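Long-range contact in butyrophilin subfamily 1 member A1 (Bos taurus, PDB 4HH8), which may act in the secretion of milk-fat droplets and probably restrains the proliferation, metabolism and cytokine secretion of activated T cells: residues V42-E54 with P58-E70. The protein carries 1 engineered substitution. Residues are numbered along the deposited sequence; the frame is centred on the assembly and turned at random.
Sequences VSAKGMELRWFRE and PAVFLSREGQEQE. Unlike the reference sequence in segment 58-70: L62 (reference Val).
The antiparallel C–C′ hairpin of the V-type immunoglobulin domain pairs strand 48-52 with strand 61-64. L49 and S63 form a hydrogen-bonded pair, S63 N reaching L49 O at 2.9 Å almost straight (173°). At W51 a classic beta bulge sets V60 and F61 against one residue: W51 O accepts from F61 N and, weakly, V60 N, while W51 N donates to F61 O at 2.8 Å. On the interior face, W51 CE3 meets F61 CD2 at 4.1 Å.

The other face carries a salt-bridge network. The extended E48 side chain, CG anti to the backbone N (chi1 173°), lays OE1 3.4 Å from R64 NE, a long, weak bond at the guanidinium edge; OE2, in plane at the R50 guanidinium edge, takes weak, long bonds from R50 NE (3.4 Å) and NH2. The L62 methyls lie over guanidinium faces, CD1 on R50 and CD2 on R64, offset toward the rim. Replacing R50 with an alanine would probably leave E48 OE2 without that mate and strip the flat group from L62 CD1.

R50 NH1 also bonds to V56 O, and R64 pairs with E72. Strand 106-114 flanks strand 48-52, and W51 and F61 pack against strand 92-97 of the opposing sheet.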
loop_
_atom_site.group_PDB
_atom_site.type_symbol
_atom_site.label_atom_id
_atom_site.label_comp_id
_atom_site.label_asym_id
_atom_site.label_seq_id
_atom_site.Cartn_x
_atom_site.Cartn_y
_atom_site.Cartn_z
ATOM N N VAL A 42 23.620 16.220 -12.174
ATOM C CA VAL A 42 24.850 15.655 -12.720
ATOM C C VAL A 42 24.777 14.124 -12.806
ATOM O O VAL A 42 23.967 13.517 -12.138
ATOM C CB VAL A 42 26.101 16.136 -11.910
ATOM C CG1 VAL A 42 26.333 17.632 -12.158
ATOM C CG2 VAL A 42 25.967 15.845 -10.398
ATOM N N SER A 43 25.613 13.512 -13.639
ATOM C CA SER A 43 25.629 12.051 -13.769
ATOM C C SER A 43 25.837 11.326 -12.453
ATOM O O SER A 43 26.673 11.710 -11.660
ATOM C CB SER A 43 26.713 11.569 -14.711
ATOM O OG SER A 43 26.676 10.141 -14.741
ATOM N N ALA A 44 25.058 10.280 -12.235
ATOM C CA ALA A 44 25.261 9.407 -11.081
ATOM C C ALA A 44 25.984 8.080 -11.462
ATOM O O ALA A 44 26.178 7.242 -10.580
ATOM C CB ALA A 44 23.916 9.124 -10.346
ATOM N N LYS A 45 26.368 7.911 -12.740
ATOM C CA LYS A 45 27.061 6.670 -13.221
ATOM C C LYS A 45 28.320 6.388 -12.430
ATOM O O LYS A 45 29.170 7.263 -12.332
ATOM C CB LYS A 45 27.468 6.764 -14.706
ATOM C CG LYS A 45 26.301 6.701 -15.683
ATOM C CD LYS A 45 26.770 6.471 -17.125
ATOM C CE LYS A 45 25.763 7.051 -18.111
ATOM N NZ LYS A 45 26.402 7.388 -19.425
ATOM N N GLY A 46 28.447 5.191 -11.853
ATOM C CA GLY A 46 29.677 4.815 -11.116
ATOM C C GLY A 46 29.675 5.128 -9.635
ATOM O O GLY A 46 30.631 4.810 -8.927
HETATM N N MSE A 47 28.606 5.761 -9.157
HETATM C CA MSE A 47 28.481 6.112 -7.753
HETATM C C MSE A 47 28.005 4.903 -6.973
HETATM O O MSE A 47 27.446 3.990 -7.540
HETATM C CB MSE A 47 27.449 7.227 -7.582
HETATM C CG MSE A 47 27.952 8.580 -7.997
HETATM SE SE MSE A 47 26.748 9.980 -7.345
HETATM C CE MSE A 47 27.222 10.118 -5.485
ATOM N N GLU A 48 28.209 4.908 -5.674
ATOM C CA GLU A 48 27.531 3.937 -4.855
ATOM C C GLU A 48 26.099 4.407 -4.654
ATOM O O GLU A 48 25.872 5.491 -4.108
ATOM C CB GLU A 48 28.225 3.731 -3.496
ATOM C CG GLU A 48 27.425 2.825 -2.530
ATOM C CD GLU A 48 28.049 2.722 -1.132
ATOM O OE1 GLU A 48 29.287 2.637 -1.046
ATOM O OE2 GLU A 48 27.300 2.720 -0.117
ATOM N N LEU A 49 25.168 3.573 -5.116
ATOM C CA LEU A 49 23.717 3.748 -4.972
ATOM C C LEU A 49 23.198 2.690 -4.006
ATOM O O LEU A 49 23.289 1.513 -4.317
ATOM C CB LEU A 49 23.020 3.567 -6.325
ATOM C CG LEU A 49 23.592 4.401 -7.492
ATOM C CD1 LEU A 49 22.970 4.026 -8.810
ATOM C CD2 LEU A 49 23.495 5.926 -7.271
ATOM N N ARG A 50 22.672 3.093 -2.852
ATOM C CA ARG A 50 22.190 2.144 -1.849
ATOM C C ARG A 50 20.760 2.476 -1.438
ATOM O O ARG A 50 20.493 3.593 -1.002
ATOM C CB ARG A 50 23.076 2.182 -0.600
ATOM C CG ARG A 50 22.658 1.185 0.484
ATOM C CD ARG A 50 23.421 1.369 1.822
ATOM N NE ARG A 50 24.837 1.071 1.631
ATOM C CZ ARG A 50 25.430 -0.093 1.891
ATOM N NH1 ARG A 50 24.748 -1.126 2.391
ATOM N NH2 ARG A 50 26.728 -0.224 1.637
ATOM N N TRP A 51 19.841 1.540 -1.576
ATOM C CA TRP A 51 18.528 1.718 -0.954
ATOM C C TRP A 51 18.464 0.799 0.252
ATOM O O TRP A 51 18.927 -0.344 0.197
ATOM C CB TRP A 51 17.408 1.381 -1.934
ATOM C CG TRP A 51 16.951 2.500 -2.792
ATOM C CD1 TRP A 51 15.781 3.159 -2.694
ATOM C CD2 TRP A 51 17.641 3.067 -3.910
ATOM N NE1 TRP A 51 15.683 4.101 -3.681
ATOM C CE2 TRP A 51 16.814 4.066 -4.441
ATOM C CE3 TRP A 51 18.850 2.772 -4.552
ATOM C CZ2 TRP A 51 17.165 4.828 -5.554
ATOM C CZ3 TRP A 51 19.213 3.526 -5.667
ATOM C CH2 TRP A 51 18.359 4.553 -6.154
ATOM N N PHE A 52 17.930 1.296 1.362
ATOM C CA PHE A 52 17.827 0.474 2.560
ATOM C C PHE A 52 16.614 0.872 3.377
ATOM O O PHE A 52 15.981 1.913 3.126
ATOM C CB PHE A 52 19.128 0.523 3.385
ATOM C CG PHE A 52 19.459 1.885 3.966
ATOM C CD1 PHE A 52 19.092 2.204 5.272
ATOM C CD2 PHE A 52 20.161 2.828 3.219
ATOM C CE1 PHE A 52 19.392 3.425 5.830
ATOM C CE2 PHE A 52 20.489 4.059 3.760
ATOM C CZ PHE A 52 20.109 4.362 5.089
ATOM N N ARG A 53 16.292 0.047 4.363
ATOM C CA ARG A 53 15.158 0.326 5.211
ATOM C C ARG A 53 15.632 0.746 6.591
ATOM O O ARG A 53 15.934 1.918 6.824
ATOM C CB ARG A 53 14.220 -0.869 5.222
ATOM C CG ARG A 53 13.410 -0.922 3.935
ATOM C CD ARG A 53 12.457 -2.041 3.870
ATOM N NE ARG A 53 11.202 -1.744 4.538
ATOM C CZ ARG A 53 10.156 -2.563 4.512
ATOM N NH1 ARG A 53 10.241 -3.714 3.866
ATOM N NH2 ARG A 53 9.040 -2.263 5.152
ATOM N N GLU A 54 15.765 -0.212 7.490
ATOM C CA GLU A 54 16.134 0.107 8.857
ATOM C C GLU A 54 17.659 0.090 9.042
ATOM O O GLU A 54 18.211 1.037 9.598
ATOM C CB GLU A 54 15.353 -0.780 9.845
ATOM C CG GLU A 54 13.954 -0.184 10.197
ATOM C CD GLU A 54 12.784 -1.178 10.042
ATOM O OE1 GLU A 54 12.806 -2.260 10.692
ATOM O OE2 GLU A 54 11.827 -0.873 9.273
ATOM N N PRO A 58 22.313 -5.301 5.831
ATOM C CA PRO A 58 22.144 -5.503 4.387
ATOM C C PRO A 58 21.056 -4.587 3.820
ATOM O O PRO A 58 20.134 -4.191 4.544
ATOM C CB PRO A 58 21.742 -6.969 4.266
ATOM C CG PRO A 58 21.630 -7.513 5.670
ATOM C CD PRO A 58 21.694 -6.383 6.619
ATOM N N ALA A 59 21.209 -4.238 2.537
ATOM C CA ALA A 59 20.426 -3.200 1.892
ATOM C C ALA A 59 19.317 -3.831 1.073
ATOM O O ALA A 59 19.332 -5.030 0.827
ATOM C CB ALA A 59 21.319 -2.345 0.996
ATOM N N VAL A 60 18.332 -3.014 0.697
ATOM C CA VAL A 60 17.316 -3.409 -0.266
ATOM C C VAL A 60 17.974 -3.594 -1.644
ATOM O O VAL A 60 17.674 -4.551 -2.367
ATOM C CB VAL A 60 16.190 -2.324 -0.328
ATOM C CG1 VAL A 60 15.211 -2.582 -1.486
ATOM C CG2 VAL A 60 15.466 -2.279 0.972
ATOM N N PHE A 61 18.846 -2.651 -2.006
ATOM C CA PHE A 61 19.520 -2.642 -3.300
ATOM C C PHE A 61 20.861 -1.907 -3.155
ATOM O O PHE A 61 20.972 -0.873 -2.457
ATOM C CB PHE A 61 18.664 -2.034 -4.422
ATOM C CG PHE A 61 19.398 -1.940 -5.733
ATOM C CD1 PHE A 61 19.416 -3.014 -6.617
ATOM C CD2 PHE A 61 20.146 -0.823 -6.040
ATOM C CE1 PHE A 61 20.145 -2.946 -7.806
ATOM C CE2 PHE A 61 20.892 -0.767 -7.215
ATOM C CZ PHE A 61 20.889 -1.825 -8.102
ATOM N N LEU A 62 21.895 -2.495 -3.743
ATOM C CA LEU A 62 23.223 -1.911 -3.689
ATOM C C LEU A 62 23.941 -2.050 -5.033
ATOM O O LEU A 62 24.090 -3.157 -5.573
ATOM C CB LEU A 62 24.049 -2.474 -2.527
ATOM C CG LEU A 62 25.422 -1.825 -2.331
ATOM C CD1 LEU A 62 25.345 -0.294 -2.150
ATOM C CD2 LEU A 62 26.258 -2.482 -1.179
ATOM N N SER A 63 24.307 -0.910 -5.605
ATOM C CA SER A 63 25.205 -0.875 -6.756
ATOM C C SER A 63 26.491 -0.195 -6.329
ATOM O O SER A 63 26.445 0.847 -5.664
ATOM C CB SER A 63 24.590 -0.080 -7.883
ATOM O OG SER A 63 25.354 -0.227 -9.056
ATOM N N ARG A 64 27.628 -0.784 -6.668
ATOM C CA ARG A 64 28.929 -0.082 -6.617
ATOM C C ARG A 64 29.677 -0.274 -7.918
ATOM O O ARG A 64 29.602 -1.333 -8.536
ATOM C CB ARG A 64 29.816 -0.595 -5.494
ATOM C CG ARG A 64 29.537 0.010 -4.140
ATOM C CD ARG A 64 30.762 -0.191 -3.212
ATOM N NE ARG A 64 30.320 -0.490 -1.847
ATOM C CZ ARG A 64 30.101 -1.719 -1.378
ATOM N NH1 ARG A 64 30.302 -2.779 -2.149
ATOM N NH2 ARG A 64 29.681 -1.882 -0.129
ATOM N N GLU A 65 30.394 0.756 -8.344
ATOM C CA GLU A 65 31.207 0.663 -9.556
ATOM C C GLU A 65 30.398 0.063 -10.704
ATOM O O GLU A 65 30.854 -0.864 -11.389
ATOM C CB GLU A 65 32.485 -0.160 -9.296
ATOM C CG GLU A 65 33.783 0.658 -9.317
ATOM C CD GLU A 65 34.238 1.096 -7.925
ATOM O OE1 GLU A 65 34.686 0.224 -7.128
ATOM O OE2 GLU A 65 34.162 2.317 -7.633
ATOM N N GLY A 66 29.188 0.594 -10.887
ATOM C CA GLY A 66 28.256 0.160 -11.930
ATOM C C GLY A 66 27.818 -1.301 -11.883
ATOM O O GLY A 66 27.272 -1.819 -12.866
ATOM N N GLN A 67 28.027 -1.972 -10.756
ATOM C CA GLN A 67 27.503 -3.340 -10.646
ATOM C C GLN A 67 26.650 -3.617 -9.394
ATOM O O GLN A 67 26.982 -3.220 -8.276
ATOM C CB GLN A 67 28.623 -4.385 -10.816
ATOM C CG GLN A 67 29.580 -4.057 -11.998
ATOM C CD GLN A 67 30.082 -5.276 -12.763
ATOM O OE1 GLN A 67 30.476 -6.299 -12.167
ATOM N NE2 GLN A 67 30.092 -5.166 -14.102
ATOM N N GLU A 68 25.543 -4.301 -9.602
ATOM C CA GLU A 68 24.744 -4.719 -8.477
ATOM C C GLU A 68 25.564 -5.633 -7.550
ATOM O O GLU A 68 26.158 -6.597 -8.026
ATOM C CB GLU A 68 23.520 -5.460 -8.966
ATOM C CG GLU A 68 22.820 -6.212 -7.859
ATOM C CD GLU A 68 21.389 -6.529 -8.176
ATOM O OE1 GLU A 68 21.049 -6.818 -9.347
ATOM O OE2 GLU A 68 20.600 -6.481 -7.231
ATOM N N GLN A 69 25.587 -5.331 -6.250
ATOM C CA GLN A 69 26.216 -6.203 -5.254
ATOM C C GLN A 69 25.195 -7.097 -4.519
ATOM O O GLN A 69 24.732 -6.742 -3.430
ATOM C CB GLN A 69 26.981 -5.356 -4.229
ATOM C CG GLN A 69 28.010 -4.390 -4.825
ATOM C CD GLN A 69 29.074 -5.113 -5.631
ATOM O OE1 GLN A 69 29.688 -6.073 -5.165
ATOM N NE2 GLN A 69 29.273 -4.673 -6.861
ATOM N N GLU A 70 24.864 -8.258 -5.088
ATOM C CA GLU A 70 23.802 -9.119 -4.516
ATOM C C GLU A 70 24.054 -9.646 -3.100
ATOM O O GLU A 70 23.117 -9.798 -2.304
ATOM C CB GLU A 70 23.489 -10.295 -5.440
ATOM C CG GLU A 70 22.854 -9.917 -6.769
ATOM C CD GLU A 70 22.337 -11.132 -7.551
ATOM O OE1 GLU A 70 21.095 -11.368 -7.528
ATOM O OE2 GLU A 70 23.170 -11.846 -8.181
#